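Local coordinates for protein (R)-specific secondary-alkylsulfatase (Pseudomonas sp., PDB 4AXH) that hydrolyses (R)-configured secondary alkyl sulfates with strict inversion, using a zinc centre, to release (S)-secondary alcohols and sulfate, at residues 253-261 with 535-543; 266-274 with 281-289. All blocks are in the same frame, centred on the assembly; numbering follows the deposited sequence.

Overall arrangement
Both contacts are partly buried, but they join different levels of the fold. Contact 1, centred 14 Å from the chain centre, brings together loops 274 residues apart, one from the metallo-beta-lactamase part and one between helix 515-529 and helix 549-559. Contact 2, farther out at 23 Å, is local: its segments are 7 residues apart and mostly form one hairpin, with strand 266-268 added from the facing sheet. It is nested in the loop that contact 1 closes; their nearest atoms are about 11 Å apart. Contact 1 relies on hydroxyls, weak bonds and aliphatic packing between irregular loops, whereas contact 2 has antiparallel pairing, a salt-bridge network with Tyr-272 and Gln-285 on one face, and Phe-284 packing with Ile-268 on the other.

Contact 1 of 2, residues 253-261 with 535-543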
ATOM      1  N   THR A 253      10.478 -10.092 -21.992  1.00 35.66           N
ATOM      2  CA  THR A 253       9.216 -10.833 -21.992  1.00 36.61           C
ATOM      3  C   THR A 253       8.966 -11.505 -23.325  1.00 42.28           C
ATOM      4  O   THR A 253       9.414 -11.033 -24.379  1.00 43.34           O
ATOM      5  CB  THR A 253       7.990  -9.985 -21.537  1.00 48.62           C
ATOM      6  OG1 THR A 253       7.856  -8.800 -22.337  1.00 45.01           O
ATOM      7  CG2 THR A 253       8.013  -9.655 -20.033  1.00 46.92           C
ATOM      8  N   ALA A 254       8.228 -12.621 -23.270  1.00 39.45           N
ATOM      9  CA  ALA A 254       7.859 -13.401 -24.445  1.00 38.19           C
ATOM     10  C   ALA A 254       6.909 -12.571 -25.306  1.00 42.49           C
ATOM     11  O   ALA A 254       6.039 -11.853 -24.796  1.00 39.74           O
ATOM     12  CB  ALA A 254       7.219 -14.714 -24.031  1.00 37.94           C
ATOM     13  N   THR A 255       7.130 -12.641 -26.617  1.00 41.28           N
ATOM     14  CA  THR A 255       6.377 -11.900 -27.612  1.00 41.20           C
ATOM     15  C   THR A 255       5.464 -12.786 -28.475  1.00 46.25           C
ATOM     16  O   THR A 255       5.796 -13.936 -28.738  1.00 47.37           O
ATOM     17  CB  THR A 255       7.339 -10.984 -28.404  1.00 46.44           C
ATOM     18  OG1 THR A 255       6.581 -10.195 -29.296  1.00 58.28           O
ATOM     19  CG2 THR A 255       8.407 -11.750 -29.188  1.00 41.77           C
ATOM     20  N   ASN A 256       4.313 -12.240 -28.911  1.00 42.99           N
ATOM     21  CA  ASN A 256       3.348 -12.876 -29.817  1.00 42.38           C
ATOM     22  C   ASN A 256       2.954 -14.315 -29.397  1.00 45.36           C
ATOM     23  O   ASN A 256       2.789 -15.206 -30.247  1.00 45.18           O
ATOM     24  CB  ASN A 256       3.903 -12.846 -31.265  1.00 41.41           C
ATOM     25  CG  ASN A 256       4.313 -11.480 -31.753  1.00 49.19           C
ATOM     26  OD1 ASN A 256       3.474 -10.599 -31.936  1.00 43.60           O
ATOM     27  ND2 ASN A 256       5.619 -11.279 -31.980  1.00 36.31           N
ATOM     28  N   ALA A 257       2.768 -14.538 -28.094  1.00 40.57           N
ATOM     29  CA  ALA A 257       2.487 -15.889 -27.631  1.00 39.72           C
ATOM     30  C   ALA A 257       1.158 -16.118 -26.909  1.00 45.40           C
ATOM     31  O   ALA A 257       0.365 -15.182 -26.720  1.00 46.28           O
ATOM     32  CB  ALA A 257       3.648 -16.386 -26.814  1.00 40.16           C
ATOM     33  N   THR A 258       0.899 -17.377 -26.527  1.00 40.66           N
ATOM     34  CA  THR A 258      -0.363 -17.725 -25.892  1.00 39.90           C
ATOM     35  C   THR A 258      -0.201 -18.029 -24.390  1.00 41.87           C
ATOM     36  O   THR A 258       0.629 -18.868 -24.023  1.00 42.03           O
ATOM     37  CB  THR A 258      -1.014 -18.870 -26.680  1.00 46.57           C
ATOM     38  OG1 THR A 258      -0.165 -20.008 -26.575  1.00 59.20           O
ATOM     39  CG2 THR A 258      -1.171 -18.552 -28.162  1.00 41.30           C
ATOM     40  N   ASN A 259      -1.004 -17.349 -23.532  1.00 35.56           N
ATOM     41  CA  ASN A 259      -1.022 -17.561 -22.088  1.00 34.37           C
ATOM     42  C   ASN A 259      -2.257 -18.395 -21.705  1.00 41.20           C
ATOM     43  O   ASN A 259      -3.395 -18.112 -22.114  1.00 40.65           O
ATOM     44  CB  ASN A 259      -0.986 -16.240 -21.319  1.00 31.68           C
ATOM     45  CG  ASN A 259       0.100 -15.291 -21.759  1.00 52.86           C
ATOM     46  OD1 ASN A 259      -0.158 -14.146 -22.170  1.00 46.35           O
ATOM     47  ND2 ASN A 259       1.342 -15.759 -21.730  1.00 44.66           N
ATOM     48  N   THR A 260      -2.005 -19.459 -20.936  1.00 38.95           N
ATOM     49  CA  THR A 260      -3.009 -20.441 -20.545  1.00 38.33           C
ATOM     50  C   THR A 260      -3.202 -20.507 -19.041  1.00 42.05           C
ATOM     51  O   THR A 260      -2.354 -20.045 -18.277  1.00 41.91           O
ATOM     52  CB  THR A 260      -2.664 -21.847 -21.131  1.00 40.67           C
ATOM     53  OG1 THR A 260      -1.659 -22.474 -20.332  1.00 43.33           O
ATOM     54  CG2 THR A 260      -2.268 -21.816 -22.614  1.00 27.95           C
ATOM     55  N   LEU A 261      -4.322 -21.104 -18.623  1.00 39.39           N
ATOM     56  CA  LEU A 261      -4.655 -21.300 -17.224  1.00 40.24           C
ATOM     57  C   LEU A 261      -5.330 -22.642 -17.066  1.00 46.49           C
ATOM     58  O   LEU A 261      -6.481 -22.780 -17.451  1.00 50.32           O
ATOM     59  CB  LEU A 261      -5.580 -20.186 -16.735  1.00 40.33           C
ATOM     60  CG  LEU A 261      -5.374 -19.713 -15.315  1.00 46.00           C
ATOM     61  CD1 LEU A 261      -5.943 -18.301 -15.129  1.00 45.96           C
ATOM     62  CD2 LEU A 261      -5.962 -20.669 -14.329  1.00 49.76           C
ATOM     63  N   TYR A 535       0.858  -2.727 -31.190  1.00124.14           N
ATOM     64  CA  TYR A 535       1.096  -4.164 -30.813  1.00125.23           C
ATOM     65  C   TYR A 535       0.366  -4.655 -29.520  1.00131.84           C
ATOM     66  O   TYR A 535      -0.088  -3.832 -28.728  1.00131.14           O
ATOM     67  CB  TYR A 535       2.617  -4.455 -30.777  1.00126.38           C
ATOM     68  CG  TYR A 535       3.080  -5.703 -30.051  1.00128.12           C
ATOM     69  CD1 TYR A 535       3.108  -6.938 -30.694  1.00129.87           C
ATOM     70  CD2 TYR A 535       3.565  -5.633 -28.747  1.00128.83           C
ATOM     71  CE1 TYR A 535       3.550  -8.086 -30.033  1.00129.88           C
ATOM     72  CE2 TYR A 535       4.002  -6.771 -28.077  1.00129.47           C
ATOM     73  CZ  TYR A 535       4.002  -7.993 -28.727  1.00134.95           C
ATOM     74  OH  TYR A 535       4.454  -9.105 -28.068  1.00133.95           O
ATOM     75  N   ASP A 536       0.257  -6.017 -29.341  1.00130.60           N
ATOM     76  CA  ASP A 536      -0.293  -6.783 -28.188  1.00131.03           C
ATOM     77  C   ASP A 536       0.001  -8.325 -28.250  1.00134.84           C
ATOM     78  O   ASP A 536      -0.338  -8.966 -29.245  1.00134.31           O
ATOM     79  CB  ASP A 536      -1.768  -6.408 -27.854  1.00133.12           C
ATOM     80  CG  ASP A 536      -2.810  -7.509 -27.781  1.00145.92           C
ATOM     81  OD1 ASP A 536      -3.042  -8.171 -28.817  1.00146.82           O
ATOM     82  OD2 ASP A 536      -3.509  -7.603 -26.743  1.00152.93           O
ATOM     83  N   SER A 537       0.660  -8.888 -27.200  1.00131.14           N
ATOM     84  CA  SER A 537       1.013 -10.323 -27.042  1.00130.79           C
ATOM     85  C   SER A 537      -0.076 -11.098 -26.266  1.00135.17           C
ATOM     86  O   SER A 537      -0.244 -12.310 -26.471  1.00134.74           O
ATOM     87  CB  SER A 537       2.341 -10.483 -26.303  1.00133.07           C
ATOM     88  OG  SER A 537       2.708 -11.843 -26.115  1.00137.48           O
ATOM     89  N   ARG A 538      -0.792 -10.390 -25.358  1.00131.47           N
ATOM     90  CA  ARG A 538      -1.887 -10.922 -24.539  1.00130.97           C
ATOM     91  C   ARG A 538      -3.184 -11.085 -25.381  1.00134.45           C
ATOM     92  O   ARG A 538      -4.236 -11.458 -24.844  1.00134.75           O
ATOM     93  CB  ARG A 538      -2.107 -10.044 -23.279  1.00130.14           C
ATOM     94  CG  ARG A 538      -2.411 -10.821 -21.992  1.00133.80           C
ATOM     95  CD  ARG A 538      -1.161 -11.243 -21.233  1.00133.54           C
ATOM     96  NE  ARG A 538      -0.809 -10.305 -20.165  1.00132.29           N
ATOM     97  CZ  ARG A 538       0.300 -10.379 -19.434  1.00132.43           C
ATOM     98  NH1 ARG A 538       1.192 -11.337 -19.659  1.00113.39           N
ATOM     99  NH2 ARG A 538       0.527  -9.492 -18.472  1.00108.00           N
ATOM    100  N   GLY A 539      -3.069 -10.811 -26.690  1.00129.34           N
ATOM    101  CA  GLY A 539      -4.123 -10.937 -27.690  1.00128.17           C
ATOM    102  C   GLY A 539      -4.354 -12.382 -28.084  1.00129.45           C
ATOM    103  O   GLY A 539      -5.484 -12.765 -28.402  1.00129.83           O
ATOM    104  N   LYS A 540      -3.279 -13.201 -28.065  1.00122.26           N
ATOM    105  CA  LYS A 540      -3.364 -14.639 -28.326  1.00120.05           C
ATOM    106  C   LYS A 540      -3.710 -15.384 -27.013  1.00120.63           C
ATOM    107  O   LYS A 540      -4.156 -16.533 -27.048  1.00120.22           O
ATOM    108  CB  LYS A 540      -2.058 -15.148 -28.946  1.00121.36           C
ATOM    109  CG  LYS A 540      -2.004 -15.034 -30.456  1.00120.14           C
ATOM    110  CD  LYS A 540      -0.575 -15.104 -30.956  1.00118.86           C
ATOM    111  CE  LYS A 540      -0.472 -15.162 -32.456  1.00121.60           C
ATOM    112  NZ  LYS A 540      -0.981 -13.942 -33.136  1.00128.64           N
ATOM    113  N   SER A 541      -3.530 -14.693 -25.865  1.00114.71           N
ATOM    114  CA  SER A 541      -3.804 -15.181 -24.515  1.00113.86           C
ATOM    115  C   SER A 541      -5.295 -15.173 -24.168  1.00118.69           C
ATOM    116  O   SER A 541      -5.929 -14.116 -24.170  1.00118.89           O
ATOM    117  CB  SER A 541      -3.048 -14.341 -23.496  1.00116.25           C
ATOM    118  OG  SER A 541      -3.638 -14.402 -22.209  1.00121.15           O
ATOM    119  N   GLU A 542      -5.837 -16.336 -23.806  1.00115.05           N
ATOM    120  CA  GLU A 542      -7.249 -16.479 -23.436  1.00114.53           C
ATOM    121  C   GLU A 542      -7.407 -16.518 -21.898  1.00116.03           C
ATOM    122  O   GLU A 542      -8.062 -17.402 -21.352  1.00115.11           O
ATOM    123  CB  GLU A 542      -7.854 -17.736 -24.099  1.00116.18           C
ATOM    124  CG  GLU A 542      -7.699 -17.830 -25.614  1.00126.69           C
ATOM    125  CD  GLU A 542      -7.802 -19.236 -26.178  1.00140.55           C
ATOM    126  OE1 GLU A 542      -8.939 -19.749 -26.289  1.00134.29           O
ATOM    127  OE2 GLU A 542      -6.748 -19.815 -26.525  1.00128.43           O
ATOM    128  N   MET A 543      -6.777 -15.566 -21.208  1.00110.91           N
ATOM    129  CA  MET A 543      -6.816 -15.486 -19.747  1.00109.42           C
ATOM    130  C   MET A 543      -8.174 -15.017 -19.241  1.00111.03           C
ATOM    131  O   MET A 543      -8.690 -15.635 -18.319  1.00110.26           O
ATOM    132  CB  MET A 543      -5.686 -14.597 -19.216  1.00111.37           C
ATOM    133  CG  MET A 543      -4.361 -15.326 -19.031  1.00114.08           C
ATOM    134  SD  MET A 543      -4.103 -15.893 -17.353  1.00116.87           S
ATOM    135  CE  MET A 543      -4.035 -14.305 -16.523  1.00112.89           C
TER
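Two irregular loops meet here near the active site, Asn-256 lying opposite Ser-537 and Asn-259 opposite Ser-541: residues 253-261 precede strand 266-268, and residues 535-543 follow helix 515-529. Tyr-535 OH shares a hydrogen bond with Thr-255 OG1 at 2.7 Å, the two side chains crossing at about a right angle. At the edge of the same ring, Asn-256 OD1 approaches Tyr-535 CE1 at 3.2 Å, and the amide stands almost perpendicular to the ring (81°). Ser-537 has its OG trans to the backbone N (chi1 179°), which aims the hydroxyl toward residues 253-261; there Ala-257 N donates to Ser-537 OG in a nearly straight but weak bond of 3.3 Å.

Lys-540 lays its aliphatic part along Asn-256 to Thr-258, its CB 3.6 Å from Thr-258 CG2 and its CD against Asn-256 O, while NZ continues to a salt bridge with Glu-79. Asn-259 OD1 lies 3.2 Å from the Arg-538 CD methylene, near the guanidinium plane but in van der Waals contact, while Asn-259 ND2 donates to Thr-151 O. Beyond, Glu-542 N makes a weak bond to Asn-259 O, and Met-543 SD packs crosswise on Leu-261 CD1 (3.8 Å), beside Phe-185 and helix 210-219.

The Arg-538 side chain comes within about 4 Å of that of sulfate-binding Arg-323. The arrangement is consistent with a loop-to-loop junction bordering the sulfate-binding region of a type III sulfatase, joining the metallo-beta-lactamase fold to the loop between helix 515-529 and helix 549-559.

Contact 2 of 2, residues 266-274 with 281-289; sequences VLIEKPYER and ELEFQLTLG
Tyr-272 to Arg-274 pair antiparallel with Glu-283 to Gln-285 in a beta hairpin, the strand axes 4.6 Å apart at 167°. Glu-273 and Phe-284 form the hydrogen-bonded pair, N to O at 3.0 Å from Glu-273 to Phe-284 and 2.9 Å in return; Leu-286 N to Pro-271 O continues the ladder. The Leu-286 side chain sets CD1 against Lys-270 O (3.3 Å), in the loop joining strands 266-268 and 272-277.

On the face covered by helix 330-344, the Tyr-272 ring and the Gln-285 amide run side by side with planes only 10° apart, and Gln-285 CG touches Tyr-272 CE1 at 3.5 Å. Gln-285 OE1 is bonded to Asn-297. A bend at chi3 (59°) turns the Arg-274 guanidinium toward the neighbouring strand, where its edge meets both acids: NH2 bridges to Glu-281 OE1, and NH1 more weakly to Glu-283 OE1 (3.3 Å). A second Arg-274 conformer makes this network provisional.

The other face looks into the metallo-beta-lactamase sandwich. Ile-268, from the edge strand of the facing sheet, sets CG1 over one face of the Phe-284 ring and CD1 3.6 Å from Phe-284 CD2; Phe-205 also meets that ring. Glu-273 pins the turn before its own strand: its OE2 accepts Lys-270 N through the anti lone pair (2.9 Å) and Glu-269 N from above the carboxylate plane.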
ATOM      1  N   VAL A 266      -4.911 -30.484  -6.735  1.00 42.70           N
ATOM      2  CA  VAL A 266      -4.672 -30.487  -5.293  1.00 40.61           C
ATOM      3  C   VAL A 266      -4.070 -29.183  -4.747  1.00 41.92           C
ATOM      4  O   VAL A 266      -2.981 -28.759  -5.164  1.00 42.22           O
ATOM      5  CB  VAL A 266      -3.993 -31.809  -4.797  1.00 43.24           C
ATOM      6  CG1 VAL A 266      -3.215 -32.532  -5.900  1.00 42.49           C
ATOM      7  CG2 VAL A 266      -3.154 -31.621  -3.538  1.00 42.79           C
ATOM      8  N   LEU A 267      -4.789 -28.568  -3.798  1.00 35.39           N
ATOM      9  CA  LEU A 267      -4.431 -27.315  -3.134  1.00 34.69           C
ATOM     10  C   LEU A 267      -3.707 -27.499  -1.807  1.00 35.62           C
ATOM     11  O   LEU A 267      -4.195 -28.226  -0.947  1.00 35.69           O
ATOM     12  CB  LEU A 267      -5.701 -26.487  -2.903  1.00 35.76           C
ATOM     13  CG  LEU A 267      -6.061 -25.505  -4.015  1.00 41.88           C
ATOM     14  CD1 LEU A 267      -7.536 -25.338  -4.130  1.00 43.28           C
ATOM     15  CD2 LEU A 267      -5.406 -24.153  -3.773  1.00 43.93           C
ATOM     16  N   ILE A 268      -2.564 -26.813  -1.631  1.00 30.06           N
ATOM     17  CA  ILE A 268      -1.766 -26.841  -0.410  1.00 29.09           C
ATOM     18  C   ILE A 268      -2.357 -25.804   0.547  1.00 34.83           C
ATOM     19  O   ILE A 268      -2.360 -24.594   0.254  1.00 34.47           O
ATOM     20  CB  ILE A 268      -0.253 -26.643  -0.698  1.00 32.00           C
ATOM     21  CG1 ILE A 268       0.237 -27.453  -1.936  1.00 31.73           C
ATOM     22  CG2 ILE A 268       0.616 -26.888   0.549  1.00 32.34           C
ATOM     23  CD1 ILE A 268      -0.083 -28.985  -1.979  1.00 35.16           C
ATOM     24  N   GLU A 269      -2.910 -26.284   1.670  1.00 33.61           N
ATOM     25  CA  GLU A 269      -3.619 -25.424   2.617  1.00 35.90           C
ATOM     26  C   GLU A 269      -2.974 -25.250   3.977  1.00 42.40           C
ATOM     27  O   GLU A 269      -3.226 -24.234   4.646  1.00 42.37           O
ATOM     28  CB  GLU A 269      -5.112 -25.821   2.714  1.00 37.95           C
ATOM     29  CG  GLU A 269      -5.895 -25.659   1.402  1.00 51.70           C
ATOM     30  CD  GLU A 269      -6.298 -24.252   0.985  1.00 65.93           C
ATOM     31  OE1 GLU A 269      -6.310 -23.349   1.851  1.00 62.85           O
ATOM     32  OE2 GLU A 269      -6.635 -24.060  -0.206  1.00 56.86           O
ATOM     33  N   LYS A 270      -2.144 -26.227   4.379  1.00 41.36           N
ATOM     34  CA  LYS A 270      -1.401 -26.228   5.661  1.00 43.17           C
ATOM     35  C   LYS A 270      -0.035 -25.499   5.503  1.00 49.39           C
ATOM     36  O   LYS A 270       0.555 -25.574   4.420  1.00 50.49           O
ATOM     37  CB  LYS A 270      -1.144 -27.682   6.147  1.00 45.87           C
ATOM     38  CG  LYS A 270      -2.403 -28.525   6.391  1.00 55.84           C
ATOM     39  CD  LYS A 270      -2.043 -30.001   6.570  1.00 68.78           C
ATOM     40  CE  LYS A 270      -3.249 -30.907   6.648  1.00 83.13           C
ATOM     41  NZ  LYS A 270      -3.475 -31.423   8.032  1.00 89.78           N
ATOM     42  N   PRO A 271       0.530 -24.869   6.570  1.00 44.52           N
ATOM     43  CA  PRO A 271       1.834 -24.182   6.427  1.00 42.04           C
ATOM     44  C   PRO A 271       2.974 -25.008   5.841  1.00 44.36           C
ATOM     45  O   PRO A 271       3.906 -24.443   5.264  1.00 46.60           O
ATOM     46  CB  PRO A 271       2.145 -23.736   7.847  1.00 43.37           C
ATOM     47  CG  PRO A 271       0.818 -23.553   8.470  1.00 48.57           C
ATOM     48  CD  PRO A 271      -0.009 -24.688   7.936  1.00 45.33           C
ATOM     49  N   TYR A 272       2.904 -26.333   6.018  1.00 38.23           N
ATOM     50  CA  TYR A 272       3.834 -27.344   5.512  1.00 36.98           C
ATOM     51  C   TYR A 272       3.023 -28.597   5.150  1.00 40.61           C
ATOM     52  O   TYR A 272       2.169 -29.010   5.921  1.00 41.11           O
ATOM     53  CB  TYR A 272       4.939 -27.687   6.533  1.00 36.80           C
ATOM     54  CG  TYR A 272       5.786 -26.504   6.970  1.00 36.92           C
ATOM     55  CD1 TYR A 272       6.957 -26.167   6.291  1.00 36.64           C
ATOM     56  CD2 TYR A 272       5.441 -25.754   8.096  1.00 37.99           C
ATOM     57  CE1 TYR A 272       7.766 -25.118   6.730  1.00 37.64           C
ATOM     58  CE2 TYR A 272       6.216 -24.678   8.516  1.00 37.51           C
ATOM     59  CZ  TYR A 272       7.380 -24.364   7.836  1.00 45.67           C
ATOM     60  OH  TYR A 272       8.124 -23.300   8.296  1.00 45.43           O
ATOM     61  N   GLU A 273       3.242 -29.154   3.959  1.00 36.51           N
ATOM     62  CA  GLU A 273       2.511 -30.325   3.484  1.00 35.59           C
ATOM     63  C   GLU A 273       3.404 -31.250   2.743  1.00 41.88           C
ATOM     64  O   GLU A 273       4.043 -30.844   1.774  1.00 42.14           O
ATOM     65  CB  GLU A 273       1.318 -29.939   2.583  1.00 36.08           C
ATOM     66  CG  GLU A 273       0.048 -29.628   3.346  1.00 35.06           C
ATOM     67  CD  GLU A 273      -1.210 -29.501   2.510  1.00 43.58           C
ATOM     68  OE1 GLU A 273      -1.395 -30.331   1.593  1.00 36.80           O
ATOM     69  OE2 GLU A 273      -2.048 -28.622   2.824  1.00 34.13           O
ATOM     70  N   ARG A 274       3.447 -32.503   3.189  1.00 41.52           N
ATOM     71  CA  ARG A 274       4.257 -33.538   2.551  0.50 41.76           C
ATOM     72  C   ARG A 274       3.371 -34.322   1.596  1.00 45.52           C
ATOM     73  O   ARG A 274       2.240 -34.664   1.963  1.00 47.92           O
ATOM     74  CB  ARG A 274       4.865 -34.475   3.605  0.50 41.98           C
ATOM     75  CG  ARG A 274       6.001 -33.865   4.411  0.50 48.72           C
ATOM     76  CD  ARG A 274       6.862 -34.950   5.021  0.50 53.42           C
ATOM     77  NE  ARG A 274       7.427 -35.813   3.984  0.50 58.06           N
ATOM     78  CZ  ARG A 274       8.639 -35.673   3.455  0.50 69.77           C
ATOM     79  NH1 ARG A 274       9.458 -34.720   3.888  0.50 49.97           N
ATOM     80  NH2 ARG A 274       9.050 -36.500   2.507  0.50 57.53           N
ATOM     81  N   GLU A 281       9.166 -37.483  -3.426  1.00 46.19           N
ATOM     82  CA  GLU A 281       8.754 -36.853  -2.183  1.00 45.68           C
ATOM     83  C   GLU A 281       8.837 -35.344  -2.381  1.00 46.97           C
ATOM     84  O   GLU A 281       9.848 -34.819  -2.866  1.00 44.48           O
ATOM     85  CB  GLU A 281       9.669 -37.283  -1.025  1.00 47.78           C
ATOM     86  CG  GLU A 281       9.230 -38.512  -0.261  1.00 60.25           C
ATOM     87  CD  GLU A 281      10.307 -39.015   0.681  1.00 91.24           C
ATOM     88  OE1 GLU A 281      10.529 -38.373   1.734  1.00 83.00           O
ATOM     89  OE2 GLU A 281      10.958 -40.032   0.345  1.00 96.12           O
ATOM     90  N   LEU A 282       7.753 -34.652  -1.999  1.00 43.19           N
ATOM     91  CA  LEU A 282       7.610 -33.204  -2.091  1.00 40.51           C
ATOM     92  C   LEU A 282       7.104 -32.689  -0.774  1.00 42.84           C
ATOM     93  O   LEU A 282       6.077 -33.158  -0.292  1.00 42.95           O
ATOM     94  CB  LEU A 282       6.594 -32.798  -3.189  1.00 39.78           C
ATOM     95  CG  LEU A 282       6.640 -33.522  -4.534  1.00 43.40           C
ATOM     96  CD1 LEU A 282       5.321 -33.426  -5.243  1.00 42.11           C
ATOM     97  CD2 LEU A 282       7.734 -32.980  -5.401  1.00 46.63           C
ATOM     98  N   GLU A 283       7.832 -31.730  -0.187  1.00 38.24           N
ATOM     99  CA  GLU A 283       7.438 -30.991   1.004  1.00 36.28           C
ATOM    100  C   GLU A 283       7.271 -29.559   0.489  1.00 38.32           C
ATOM    101  O   GLU A 283       8.188 -28.993  -0.128  1.00 38.52           O
ATOM    102  CB  GLU A 283       8.495 -31.058   2.120  1.00 37.10           C
ATOM    103  CG  GLU A 283       8.028 -30.440   3.438  1.00 48.89           C
ATOM    104  CD  GLU A 283       8.861 -30.676   4.692  1.00 72.37           C
ATOM    105  OE1 GLU A 283       9.791 -31.514   4.649  1.00 59.24           O
ATOM    106  OE2 GLU A 283       8.573 -30.033   5.728  1.00 76.80           O
ATOM    107  N   PHE A 284       6.075 -29.028   0.666  1.00 30.47           N
ATOM    108  CA  PHE A 284       5.683 -27.683   0.289  1.00 27.69           C
ATOM    109  C   PHE A 284       5.613 -26.810   1.531  1.00 31.16           C
ATOM    110  O   PHE A 284       5.084 -27.241   2.560  1.00 28.24           O
ATOM    111  CB  PHE A 284       4.292 -27.725  -0.376  1.00 29.19           C
ATOM    112  CG  PHE A 284       4.132 -28.663  -1.573  1.00 31.13           C
ATOM    113  CD1 PHE A 284       4.668 -28.334  -2.816  1.00 33.58           C
ATOM    114  CD2 PHE A 284       3.388 -29.832  -1.468  1.00 35.25           C
ATOM    115  CE1 PHE A 284       4.508 -29.172  -3.914  1.00 35.86           C
ATOM    116  CE2 PHE A 284       3.210 -30.672  -2.574  1.00 39.42           C
ATOM    117  CZ  PHE A 284       3.791 -30.345  -3.789  1.00 38.07           C
ATOM    118  N   GLN A 285       6.136 -25.580   1.440  1.00 31.38           N
ATOM    119  CA  GLN A 285       6.098 -24.584   2.518  1.00 31.91           C
ATOM    120  C   GLN A 285       5.338 -23.357   2.025  1.00 37.77           C
ATOM    121  O   GLN A 285       5.845 -22.660   1.152  1.00 39.96           O
ATOM    122  CB  GLN A 285       7.515 -24.178   2.954  1.00 33.28           C
ATOM    123  CG  GLN A 285       7.537 -22.979   3.932  1.00 43.30           C
ATOM    124  CD  GLN A 285       8.850 -22.230   4.032  1.00 65.39           C
ATOM    125  OE1 GLN A 285       9.780 -22.407   3.218  1.00 53.06           O
ATOM    126  NE2 GLN A 285       8.919 -21.342   5.029  1.00 64.15           N
ATOM    127  N   LEU A 286       4.146 -23.085   2.580  1.00 32.04           N
ATOM    128  CA  LEU A 286       3.372 -21.927   2.168  1.00 31.55           C
ATOM    129  C   LEU A 286       4.085 -20.617   2.512  1.00 35.30           C
ATOM    130  O   LEU A 286       4.394 -20.384   3.676  1.00 36.73           O
ATOM    131  CB  LEU A 286       1.981 -21.940   2.839  1.00 31.99           C
ATOM    132  CG  LEU A 286       0.872 -22.837   2.258  1.00 37.14           C
ATOM    133  CD1 LEU A 286      -0.404 -22.693   3.089  1.00 38.27           C
ATOM    134  CD2 LEU A 286       0.524 -22.450   0.854  1.00 38.13           C
ATOM    135  N   THR A 287       4.338 -19.765   1.507  1.00 31.81           N
ATOM    136  CA  THR A 287       4.953 -18.429   1.690  1.00 30.55           C
ATOM    137  C   THR A 287       3.984 -17.348   1.229  1.00 34.10           C
ATOM    138  O   THR A 287       4.366 -16.432   0.504  1.00 35.01           O
ATOM    139  CB  THR A 287       6.323 -18.328   1.017  1.00 29.22           C
ATOM    140  OG1 THR A 287       6.146 -18.534  -0.363  1.00 31.60           O
ATOM    141  CG2 THR A 287       7.326 -19.318   1.549  1.00 25.03           C
ATOM    142  N   LEU A 288       2.722 -17.458   1.663  1.00 31.66           N
ATOM    143  CA  LEU A 288       1.642 -16.543   1.260  1.00 31.68           C
ATOM    144  C   LEU A 288       1.840 -15.082   1.577  1.00 37.05           C
ATOM    145  O   LEU A 288       2.065 -14.712   2.738  1.00 34.19           O
ATOM    146  CB  LEU A 288       0.251 -17.011   1.737  1.00 31.29           C
ATOM    147  CG  LEU A 288      -0.129 -18.508   1.535  1.00 34.49           C
ATOM    148  CD1 LEU A 288      -1.482 -18.796   2.149  1.00 34.33           C
ATOM    149  CD2 LEU A 288      -0.125 -18.919   0.056  1.00 33.81           C
ATOM    150  N   GLY A 289       1.757 -14.273   0.515  1.00 36.58           N
ATOM    151  CA  GLY A 289       1.845 -12.819   0.568  1.00 36.72           C
ATOM    152  C   GLY A 289       3.206 -12.176   0.365  1.00 42.74           C
ATOM    153  O   GLY A 289       3.311 -10.933   0.379  1.00 45.73           O
TER